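Local coordinates for ferritin like protein (Caulobacter vibrioides, PDB 3HL1) that is of unknown function but belongs to the ferritin-like family and probably binds metal within a helical bundle, at residues A[155-169]-A[182-196]. Sequence-based numbering, arbitrary orientation.
Sequences MEQLRGHVRGNQKQM and LTVTESGDAGFLQAL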
loop_
_atom_site.group_PDB
_atom_site.type_symbol
_atom_site.label_atom_id
_atom_site.label_comp_id
_atom_site.label_asym_id
_atom_site.label_seq_id
_atom_site.Cartn_x
_atom_site.Cartn_y
_atom_site.Cartn_z
HETATM N N MSE A 155 8.804 1.172 -18.081
HETATM C CA MSE A 155 7.709 1.943 -18.643
HETATM C C MSE A 155 8.162 2.775 -19.854
HETATM O O MSE A 155 7.470 2.858 -20.869
HETATM C CB MSE A 155 7.133 2.875 -17.567
HETATM C CG MSE A 155 6.227 2.176 -16.592
HETATM SE SE MSE A 155 5.805 3.347 -15.063
HETATM C CE MSE A 155 4.849 4.771 -15.968
ATOM N N GLU A 156 9.323 3.381 -19.744
ATOM C CA GLU A 156 9.850 4.151 -20.850
ATOM C C GLU A 156 10.203 3.298 -22.041
ATOM O O GLU A 156 9.877 3.625 -23.176
ATOM C CB GLU A 156 11.095 4.904 -20.419
ATOM C CG GLU A 156 11.381 6.088 -21.310
ATOM C CD GLU A 156 12.704 6.031 -21.921
ATOM O OE1 GLU A 156 12.925 5.075 -22.697
ATOM O OE2 GLU A 156 13.514 6.952 -21.645
ATOM N N GLN A 157 10.908 2.206 -21.801
ATOM C CA GLN A 157 11.336 1.333 -22.873
ATOM C C GLN A 157 10.182 0.714 -23.590
ATOM O O GLN A 157 10.258 0.503 -24.811
ATOM C CB GLN A 157 12.211 0.202 -22.343
ATOM C CG GLN A 157 13.565 0.683 -21.789
ATOM C CD GLN A 157 14.439 -0.444 -21.275
ATOM O OE1 GLN A 157 14.191 -1.611 -21.553
ATOM N NE2 GLN A 157 15.483 -0.098 -20.545
ATOM N N LEU A 158 9.112 0.411 -22.840
ATOM C CA LEU A 158 7.954 -0.259 -23.394
ATOM C C LEU A 158 6.736 0.652 -23.650
ATOM O O LEU A 158 5.615 0.169 -23.792
ATOM C CB LEU A 158 7.586 -1.437 -22.466
ATOM C CG LEU A 158 8.648 -2.553 -22.398
ATOM C CD1 LEU A 158 8.537 -3.396 -21.167
ATOM C CD2 LEU A 158 8.686 -3.451 -23.639
ATOM N N ARG A 159 6.967 1.957 -23.741
ATOM C CA ARG A 159 5.910 2.940 -23.991
ATOM C C ARG A 159 5.101 2.767 -25.298
ATOM O O ARG A 159 3.972 3.245 -25.393
ATOM C CB ARG A 159 6.478 4.334 -23.949
ATOM C CG ARG A 159 7.483 4.648 -25.090
ATOM C CD ARG A 159 8.211 5.938 -24.737
ATOM N NE ARG A 159 9.079 6.374 -25.811
ATOM C CZ ARG A 159 10.330 5.971 -26.010
ATOM N NH1 ARG A 159 10.942 5.112 -25.217
ATOM N NH2 ARG A 159 10.997 6.455 -27.043
ATOM N N GLY A 160 5.644 2.029 -26.263
ATOM C CA GLY A 160 4.884 1.664 -27.436
ATOM C C GLY A 160 3.638 0.877 -27.179
ATOM O O GLY A 160 2.734 0.869 -28.008
ATOM N N HIS A 161 3.569 0.206 -26.026
ATOM C CA HIS A 161 2.409 -0.552 -25.630
ATOM C C HIS A 161 1.312 0.277 -24.991
ATOM O O HIS A 161 0.223 -0.256 -24.741
ATOM C CB HIS A 161 2.829 -1.644 -24.655
ATOM C CG HIS A 161 3.548 -2.767 -25.307
ATOM N ND1 HIS A 161 4.922 -2.851 -25.314
ATOM C CD2 HIS A 161 3.091 -3.847 -25.997
ATOM C CE1 HIS A 161 5.283 -3.946 -25.964
ATOM N NE2 HIS A 161 4.197 -4.555 -26.409
ATOM N N VAL A 162 1.587 1.544 -24.676
ATOM C CA VAL A 162 0.578 2.375 -24.014
ATOM C C VAL A 162 -0.588 2.689 -24.928
ATOM O O VAL A 162 -0.409 3.177 -26.041
ATOM C CB VAL A 162 1.144 3.641 -23.454
ATOM C CG1 VAL A 162 -0.030 4.470 -22.858
ATOM C CG2 VAL A 162 2.263 3.305 -22.424
ATOM N N ARG A 163 -1.773 2.364 -24.451
ATOM C CA ARG A 163 -3.040 2.682 -25.112
ATOM C C ARG A 163 -3.897 3.531 -24.178
ATOM O O ARG A 163 -4.045 3.227 -22.977
ATOM C CB ARG A 163 -3.769 1.396 -25.490
ATOM C CG ARG A 163 -3.160 0.695 -26.676
ATOM C CD ARG A 163 -3.774 -0.666 -26.851
ATOM N NE ARG A 163 -3.468 -1.358 -28.106
ATOM C CZ ARG A 163 -2.436 -2.185 -28.319
ATOM N NH1 ARG A 163 -1.485 -2.386 -27.399
ATOM N NH2 ARG A 163 -2.319 -2.772 -29.499
ATOM N N GLY A 164 -4.481 4.606 -24.716
ATOM C CA GLY A 164 -5.287 5.506 -23.899
ATOM C C GLY A 164 -6.655 4.990 -23.588
ATOM O O GLY A 164 -7.218 4.202 -24.351
ATOM N N ASN A 165 -7.188 5.404 -22.443
ATOM C CA ASN A 165 -8.564 5.052 -22.039
ATOM C C ASN A 165 -8.826 3.567 -21.903
ATOM O O ASN A 165 -9.929 3.091 -22.126
ATOM C CB ASN A 165 -9.570 5.699 -23.007
ATOM C CG ASN A 165 -9.500 7.197 -22.960
ATOM O OD1 ASN A 165 -9.478 7.781 -21.877
ATOM N ND2 ASN A 165 -9.427 7.827 -24.121
ATOM N N GLN A 166 -7.794 2.842 -21.485
ATOM C CA GLN A 166 -7.839 1.402 -21.470
ATOM C C GLN A 166 -8.031 0.900 -20.075
ATOM O O GLN A 166 -7.071 0.874 -19.296
ATOM C CB GLN A 166 -6.536 0.833 -22.060
ATOM C CG GLN A 166 -6.608 -0.693 -22.263
ATOM C CD GLN A 166 -5.544 -1.187 -23.201
ATOM O OE1 GLN A 166 -5.841 -1.535 -24.345
ATOM N NE2 GLN A 166 -4.279 -1.205 -22.730
ATOM N N LYS A 167 -9.265 0.494 -19.758
ATOM C CA LYS A 167 -9.628 -0.056 -18.467
ATOM C C LYS A 167 -9.142 0.827 -17.313
ATOM O O LYS A 167 -8.534 0.369 -16.345
ATOM C CB LYS A 167 -9.143 -1.493 -18.386
ATOM C CG LYS A 167 -9.654 -2.390 -19.507
ATOM C CD LYS A 167 -9.225 -3.832 -19.288
ATOM C CE LYS A 167 -9.863 -4.776 -20.220
ATOM N NZ LYS A 167 -9.371 -4.537 -21.554
ATOM N N GLN A 168 -9.445 2.127 -17.441
ATOM C CA GLN A 168 -9.047 3.113 -16.447
ATOM C C GLN A 168 -10.143 3.265 -15.395
ATOM O O GLN A 168 -11.324 3.154 -15.698
ATOM C CB GLN A 168 -8.779 4.465 -17.088
ATOM C CG GLN A 168 -7.684 4.477 -18.081
ATOM C CD GLN A 168 -6.364 4.188 -17.461
ATOM O OE1 GLN A 168 -5.779 5.033 -16.798
ATOM N NE2 GLN A 168 -5.863 2.993 -17.690
HETATM N N MSE A 169 -9.721 3.576 -14.191
HETATM C CA MSE A 169 -10.583 3.714 -13.024
HETATM C C MSE A 169 -10.376 5.082 -12.402
HETATM O O MSE A 169 -9.283 5.635 -12.433
HETATM C CB MSE A 169 -10.202 2.616 -12.053
HETATM C CG MSE A 169 -10.897 2.552 -10.777
HETATM SE SE MSE A 169 -10.161 0.951 -9.979
HETATM C CE MSE A 169 -10.523 1.416 -8.177
ATOM N N LEU A 182 -7.107 11.029 -12.865
ATOM C CA LEU A 182 -5.751 10.589 -12.711
ATOM C C LEU A 182 -5.675 9.239 -13.440
ATOM O O LEU A 182 -5.576 8.144 -12.846
ATOM C CB LEU A 182 -5.393 10.551 -11.252
ATOM C CG LEU A 182 -5.223 11.896 -10.533
ATOM C CD1 LEU A 182 -4.867 11.614 -9.106
ATOM C CD2 LEU A 182 -4.156 12.788 -11.166
ATOM N N THR A 183 -5.801 9.375 -14.747
ATOM C CA THR A 183 -5.892 8.265 -15.664
ATOM C C THR A 183 -5.022 8.529 -16.875
ATOM O O THR A 183 -4.611 9.656 -17.157
ATOM C CB THR A 183 -7.333 8.075 -16.175
ATOM O OG1 THR A 183 -7.701 9.227 -16.909
ATOM C CG2 THR A 183 -8.313 7.900 -15.053
ATOM N N VAL A 184 -4.786 7.475 -17.633
ATOM C CA VAL A 184 -4.053 7.566 -18.866
ATOM C C VAL A 184 -5.063 7.579 -20.003
ATOM O O VAL A 184 -5.714 6.567 -20.317
ATOM C CB VAL A 184 -3.031 6.418 -18.970
ATOM C CG1 VAL A 184 -2.293 6.477 -20.307
ATOM C CG2 VAL A 184 -2.038 6.493 -17.748
ATOM N N THR A 185 -5.200 8.756 -20.614
ATOM C CA THR A 185 -6.187 8.975 -21.668
ATOM C C THR A 185 -5.570 8.974 -23.060
ATOM O O THR A 185 -6.285 8.903 -24.036
ATOM C CB THR A 185 -6.895 10.323 -21.494
ATOM O OG1 THR A 185 -5.916 11.369 -21.525
ATOM C CG2 THR A 185 -7.640 10.366 -20.177
ATOM N N GLU A 186 -4.247 9.087 -23.159
ATOM C CA GLU A 186 -3.557 9.124 -24.448
ATOM C C GLU A 186 -2.686 7.884 -24.682
ATOM O O GLU A 186 -2.264 7.212 -23.746
ATOM C CB GLU A 186 -2.633 10.333 -24.543
ATOM C CG GLU A 186 -3.241 11.663 -24.213
ATOM C CD GLU A 186 -4.264 12.095 -25.225
ATOM O OE1 GLU A 186 -4.001 11.883 -26.428
ATOM O OE2 GLU A 186 -5.320 12.654 -24.822
ATOM N N SER A 187 -2.400 7.608 -25.955
ATOM C CA SER A 187 -1.615 6.456 -26.322
ATOM C C SER A 187 -0.160 6.802 -26.529
ATOM O O SER A 187 0.232 7.979 -26.583
ATOM C CB SER A 187 -2.154 5.807 -27.563
ATOM O OG SER A 187 -3.504 5.392 -27.373
ATOM N N GLY A 188 0.646 5.750 -26.632
ATOM C CA GLY A 188 2.044 5.874 -26.976
ATOM C C GLY A 188 2.769 6.820 -26.059
ATOM O O GLY A 188 2.522 6.789 -24.875
ATOM N N ASP A 189 3.627 7.678 -26.610
ATOM C CA ASP A 189 4.506 8.575 -25.799
ATOM C C ASP A 189 3.750 9.517 -24.891
ATOM O O ASP A 189 4.183 9.725 -23.753
ATOM C CB ASP A 189 5.429 9.447 -26.683
ATOM C CG ASP A 189 6.570 8.668 -27.330
ATOM O OD1 ASP A 189 6.635 7.434 -27.195
ATOM O OD2 ASP A 189 7.411 9.306 -28.002
ATOM N N ALA A 190 2.671 10.124 -25.400
ATOM C CA ALA A 190 1.810 11.016 -24.597
ATOM C C ALA A 190 1.232 10.294 -23.368
ATOM O O ALA A 190 1.221 10.853 -22.269
ATOM C CB ALA A 190 0.678 11.585 -25.447
ATOM N N GLY A 191 0.728 9.055 -23.549
ATOM C CA GLY A 191 0.183 8.299 -22.415
ATOM C C GLY A 191 1.272 7.877 -21.467
ATOM O O GLY A 191 1.076 7.792 -20.257
ATOM N N PHE A 192 2.450 7.593 -22.010
ATOM C CA PHE A 192 3.589 7.299 -21.163
ATOM C C PHE A 192 3.908 8.505 -20.262
ATOM O O PHE A 192 4.150 8.347 -19.070
ATOM C CB PHE A 192 4.828 6.899 -21.968
ATOM C CG PHE A 192 6.108 7.064 -21.200
ATOM C CD1 PHE A 192 6.390 6.271 -20.098
ATOM C CD2 PHE A 192 7.017 8.037 -21.547
ATOM C CE1 PHE A 192 7.562 6.432 -19.385
ATOM C CE2 PHE A 192 8.179 8.209 -20.824
ATOM C CZ PHE A 192 8.463 7.399 -19.768
ATOM N N LEU A 193 3.915 9.714 -20.839
ATOM C CA LEU A 193 4.134 10.932 -20.040
ATOM C C LEU A 193 3.051 11.137 -18.934
ATOM O O LEU A 193 3.383 11.540 -17.806
ATOM C CB LEU A 193 4.266 12.163 -20.950
ATOM C CG LEU A 193 5.502 12.155 -21.861
ATOM C CD1 LEU A 193 5.541 13.286 -22.873
ATOM C CD2 LEU A 193 6.750 12.124 -20.961
ATOM N N GLN A 194 1.793 10.842 -19.237
ATOM C CA GLN A 194 0.728 10.857 -18.218
ATOM C C GLN A 194 0.991 9.832 -17.122
ATOM O O GLN A 194 0.804 10.105 -15.936
ATOM C CB GLN A 194 -0.623 10.548 -18.831
ATOM C CG GLN A 194 -1.084 11.552 -19.842
ATOM C CD GLN A 194 -2.402 11.221 -20.423
ATOM O OE1 GLN A 194 -2.635 10.092 -20.819
ATOM N NE2 GLN A 194 -3.294 12.203 -20.493
ATOM N N ALA A 195 1.388 8.624 -17.530
ATOM C CA ALA A 195 1.705 7.519 -16.587
ATOM C C ALA A 195 2.806 7.939 -15.634
ATOM O O ALA A 195 2.761 7.635 -14.450
ATOM C CB ALA A 195 2.117 6.239 -17.370
ATOM N N LEU A 196 3.809 8.639 -16.150
ATOM C CA LEU A 196 4.921 9.132 -15.326
ATOM C C LEU A 196 4.435 10.108 -14.263
ATOM O O LEU A 196 4.927 10.123 -13.140
ATOM C CB LEU A 196 5.993 9.841 -16.172
ATOM C CG LEU A 196 7.075 9.024 -16.877
ATOM C CD1 LEU A 196 8.068 10.013 -17.561
ATOM C CD2 LEU A 196 7.806 8.053 -15.940
HETATM O O HOH W 1 9.557 8.436 -28.983
HETATM O O HOH W 2 -5.162 3.881 -20.648
#
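The antiparallel pairing of 155-169 with 182-196 joins the end of helix 144-157 and the loop after it to the extended lead-in and first turns of helix 188-207, at one end of the folded molecule. F192 is the residue most covered by the other segment, and it packs on the end of helix 144-157. With CG anti to the backbone N (chi1 160°), its ring reaches that helix, CZ lying 3.6 Å from E156 CG and CE1 beside the E156 backbone, while R159 CB rests on F192 CB. One turn on, M155 CE presses tightly on A195 CB, and the same selenomethionine also touches I64 of helix 42-67. Helices 144-157 and 188-207 follow one another in this ferritin-like chain, and the connection between them doubles back on itself here. Polar bonds pin the loops together: G188 N gives a nearly straight bond to V162 O (2.8 Å), S187 OG accepts from G164 N, and V184 O takes N165 N in its carbonyl plane. Q168, bent at chi2 (-65°), turns its amide back so that OE1 receives V184 N at 2.8 Å from above the carbonyl plane, while NE2 donates to Q166 O and to N63 O. At the solvent side R159 NE forms a salt bridge to D189 OD1 at 3.0 Å, its hydrogen bond weak because bent (133°); its NH1 grips E156 O at 2.7 Å and pairs with the E156 carboxylate, and a water links NH2 to D189 OD2.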